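Local coordinates for concanavalin B (Canavalia ensiformis, PDB 6CAF), which may act as a carbohydrate-binding seed protein, being a chitinase-like member of glycosyl hydrolase family 18, at residues T47-Y53 and R292-K296. Numbering follows the deposited sequence.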
ATOM      1  N   THR A  47       1.919  15.348  -5.267  1.00 15.50           N
ATOM      2  CA  THR A  47       2.182  13.938  -5.478  1.00 14.23           C
ATOM      3  C   THR A  47       1.353  13.437  -6.663  1.00 13.61           C
ATOM      4  O   THR A  47       1.879  12.836  -7.602  1.00 15.43           O
ATOM      5  CB  THR A  47       1.881  13.181  -4.181  1.00 13.78           C
ATOM      6  OG1 THR A  47       2.817  13.619  -3.196  1.00 15.79           O
ATOM      7  CG2 THR A  47       2.027  11.698  -4.335  1.00 15.39           C
ATOM      8  N   CYS A  48       0.045  13.665  -6.607  1.00 13.91           N
ATOM      9  CA  CYS A  48      -0.824  13.186  -7.670  1.00 14.47           C
ATOM     10  C   CYS A  48      -0.508  13.819  -9.016  1.00 14.30           C
ATOM     11  O   CYS A  48      -0.507  13.149 -10.050  1.00 15.59           O
ATOM     12  CB  CYS A  48      -2.286  13.469  -7.283  1.00 16.36           C
ATOM     13  SG  CYS A  48      -2.819  12.417  -5.917  1.00 18.19           S
ATOM     14  N   LYS A  49      -0.254  15.113  -8.989  1.00 14.62           N
ATOM     15  CA  LYS A  49      -0.082  15.848 -10.243  0.50 15.29           C
ATOM     16  C   LYS A  49       1.217  15.542 -10.970  1.00 16.91           C
ATOM     17  O   LYS A  49       1.381  15.956 -12.116  1.00 20.38           O
ATOM     18  CB  LYS A  49      -0.207  17.361 -10.039  0.50 13.82           C
ATOM     19  CG  LYS A  49      -1.632  17.775  -9.808  0.50 11.93           C
ATOM     20  CD  LYS A  49      -1.828  19.252  -9.644  0.50 16.46           C
ATOM     21  CE  LYS A  49      -3.279  19.559  -9.389  0.50 17.06           C
ATOM     22  NZ  LYS A  49      -3.965  19.562 -10.692  0.50 30.86           N
ATOM     23  N   THR A  50       2.133  14.810 -10.332  1.00 14.91           N
ATOM     24  CA  THR A  50       3.293  14.343 -11.060  1.00 16.20           C
ATOM     25  C   THR A  50       2.944  13.432 -12.228  1.00 16.26           C
ATOM     26  O   THR A  50       3.725  13.298 -13.172  1.00 17.64           O
ATOM     27  CB  THR A  50       4.264  13.520 -10.199  1.00 15.90           C
ATOM     28  OG1 THR A  50       3.632  12.312  -9.749  1.00 14.89           O
ATOM     29  CG2 THR A  50       4.805  14.287  -9.035  1.00 17.96           C
ATOM     30  N   ASN A  51       1.812  12.754 -12.109  1.00 15.44           N
ATOM     31  CA  ASN A  51       1.439  11.709 -13.052  0.50 15.52           C
ATOM     32  C   ASN A  51       2.309  10.470 -12.950  1.00 15.42           C
ATOM     33  O   ASN A  51       2.231   9.606 -13.813  1.00 19.30           O
ATOM     34  CB  ASN A  51       1.413  12.208 -14.502  0.50 21.18           C
ATOM     35  CG  ASN A  51       0.038  12.632 -14.930  0.50 34.49           C
ATOM     36  OD1 ASN A  51      -0.618  11.968 -15.734  0.50 59.09           O
ATOM     37  ND2 ASN A  51      -0.421  13.722 -14.373  0.50 25.29           N
ATOM     38  N   ASN A  52       3.144  10.385 -11.909  1.00 13.78           N
ATOM     39  CA  ASN A  52       4.000   9.210 -11.767  1.00 14.59           C
ATOM     40  C   ASN A  52       3.295   8.005 -11.171  1.00 12.53           C
ATOM     41  O   ASN A  52       3.802   6.904 -11.313  1.00 15.01           O
ATOM     42  CB  ASN A  52       5.203   9.526 -10.879  1.00 15.25           C
ATOM     43  CG  ASN A  52       6.240  10.393 -11.564  1.00 15.26           C
ATOM     44  OD1 ASN A  52       5.983  11.048 -12.551  1.00 19.58           O
ATOM     45  ND2 ASN A  52       7.432  10.370 -11.025  1.00 18.01           N
ATOM     46  N   TYR A  53       2.168   8.251 -10.512  1.00 12.26           N
ATOM     47  CA  TYR A  53       1.560   7.264  -9.645  1.00 12.32           C
ATOM     48  C   TYR A  53       0.131   6.937 -10.067  1.00 12.95           C
ATOM     49  O   TYR A  53      -0.680   7.824 -10.356  1.00 15.11           O
ATOM     50  CB  TYR A  53       1.531   7.794  -8.219  1.00 12.12           C
ATOM     51  CG  TYR A  53       2.842   8.360  -7.734  1.00 12.28           C
ATOM     52  CD1 TYR A  53       3.966   7.559  -7.570  1.00 11.90           C
ATOM     53  CD2 TYR A  53       2.972   9.716  -7.480  1.00 12.53           C
ATOM     54  CE1 TYR A  53       5.164   8.068  -7.117  1.00 12.40           C
ATOM     55  CE2 TYR A  53       4.163  10.230  -7.008  1.00 13.16           C
ATOM     56  CZ  TYR A  53       5.248   9.409  -6.826  1.00 12.11           C
ATOM     57  OH  TYR A  53       6.413   9.919  -6.293  1.00 13.67           O
ATOM     58  N   ARG A 292       7.055   8.728  -0.521  1.00 12.75           N
ATOM     59  CA  ARG A 292       7.051   9.860  -1.416  1.00 12.30           C
ATOM     60  C   ARG A 292       8.292  10.745  -1.183  1.00 13.00           C
ATOM     61  O   ARG A 292       8.915  11.185  -2.152  1.00 13.20           O
ATOM     62  CB  ARG A 292       5.768  10.643  -1.265  1.00 13.53           C
ATOM     63  CG  ARG A 292       5.722  11.931  -2.059  1.00 14.31           C
ATOM     64  CD  ARG A 292       5.837  11.760  -3.552  1.00 14.63           C
ATOM     65  NE  ARG A 292       5.642  13.052  -4.173  1.00 16.28           N
ATOM     66  CZ  ARG A 292       6.262  13.541  -5.242  1.00 17.21           C
ATOM     67  NH1 ARG A 292       6.957  12.748  -6.007  1.00 16.78           N
ATOM     68  NH2 ARG A 292       6.112  14.821  -5.567  1.00 23.85           N
ATOM     69  N   GLN A 293       8.630  11.013   0.073  1.00 12.96           N
ATOM     70  CA  GLN A 293       9.809  11.821   0.378  1.00 14.35           C
ATOM     71  C   GLN A 293      11.043  11.258  -0.303  1.00 13.42           C
ATOM     72  O   GLN A 293      11.822  11.990  -0.941  1.00 15.23           O
ATOM     73  CB  GLN A 293      10.041  11.866   1.900  1.00 16.70           C
ATOM     74  CG  GLN A 293      11.318  12.565   2.327  1.00 20.25           C
ATOM     75  CD  GLN A 293      11.639  12.503   3.798  1.00 28.45           C
ATOM     76  OE1 GLN A 293      10.909  11.945   4.604  1.00 37.63           O
ATOM     77  NE2 GLN A 293      12.769  13.095   4.152  1.00 41.41           N
ATOM     78  N   ALA A 294      11.268   9.957  -0.139  1.00 13.14           N
ATOM     79  CA  ALA A 294      12.448   9.352  -0.705  1.00 13.92           C
ATOM     80  C   ALA A 294      12.433   9.384  -2.230  1.00 12.95           C
ATOM     81  O   ALA A 294      13.471   9.580  -2.869  1.00 14.28           O
ATOM     82  CB  ALA A 294      12.609   7.941  -0.174  1.00 16.20           C
ATOM     83  N   ASP A 295      11.238   9.201  -2.801  1.00 12.59           N
ATOM     84  CA  ASP A 295      11.102   9.236  -4.263  1.00 12.63           C
ATOM     85  C   ASP A 295      11.421  10.624  -4.804  1.00 13.95           C
ATOM     86  O   ASP A 295      12.134  10.768  -5.797  1.00 15.30           O
ATOM     87  CB  ASP A 295       9.702   8.806  -4.652  1.00 12.64           C
ATOM     88  CG  ASP A 295       9.551   8.458  -6.099  1.00 12.96           C
ATOM     89  OD1 ASP A 295      10.567   8.234  -6.772  1.00 14.42           O
ATOM     90  OD2 ASP A 295       8.398   8.369  -6.570  1.00 15.18           O
ATOM     91  N   LYS A 296      10.954  11.652  -4.097  1.00 14.70           N
ATOM     92  CA  LYS A 296      11.295  13.021  -4.476  1.00 16.81           C
ATOM     93  C   LYS A 296      12.797  13.288  -4.415  1.00 17.39           C
ATOM     94  O   LYS A 296      13.353  14.016  -5.231  1.00 21.32           O
ATOM     95  CB  LYS A 296      10.637  14.034  -3.494  1.00 23.70           C
ATOM     96  CG  LYS A 296       9.189  14.264  -3.697  1.00 27.72           C
ATOM     97  CD  LYS A 296       8.483  14.629  -2.410  1.00 39.99           C
ATOM     98  CE  LYS A 296       9.115  15.826  -1.742  1.00 39.54           C
ATOM     99  NZ  LYS A 296       8.900  17.013  -2.620  1.00 43.56           N
TER
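The phenol oxygen of Y53 is gripped twice from helix 292-298: it donates to OD2 of D295 across a short 2.5 Å and accepts from NH1 of R292 at 2.9 Å. Both partners sit near the ring plane, at the hydroxyl edge. OD2 is met on its anti side, somewhat out of the carboxylate plane, with the carboxylate turned 66° from the ring, and OG of S301 at the start of helix 300-308 hydrogen-bonds to this same oxygen. R292 comes in across the tyrosine, its guanidinium steeply inclined to the ring. Its CG runs anti to the backbone N of R292 and the chain bends at chi2 (61°), which carries the group back past T47. There NE gives its hydrogen to OG1 of T47 at 3.0 Å, well off straight and tilted out of the guanidinium plane; that hydroxyl is also hydrogen-bonded to the carbonyl of L43. In the TIM barrel of family 18, this joins the helix after strand 31-36, and the loop leading on to strand 55-64, to the short helix following strand 284-290. CG of K296 lies over one guanidinium face, 3.4 Å above its plane, while the methyl CG2 of T50 approaches NH2 to 3.7 Å. A leucine in place of R292 would probably leave the Y53 hydroxyl and T47 OG1 without the N-H groups they accept from. T50 itself is fixed by its own hydroxyl, which donates to the carbonyl O of T47 at 2.8 Å; by accepting from the backbone N of N52 at 2.9 Å it makes an ST turn.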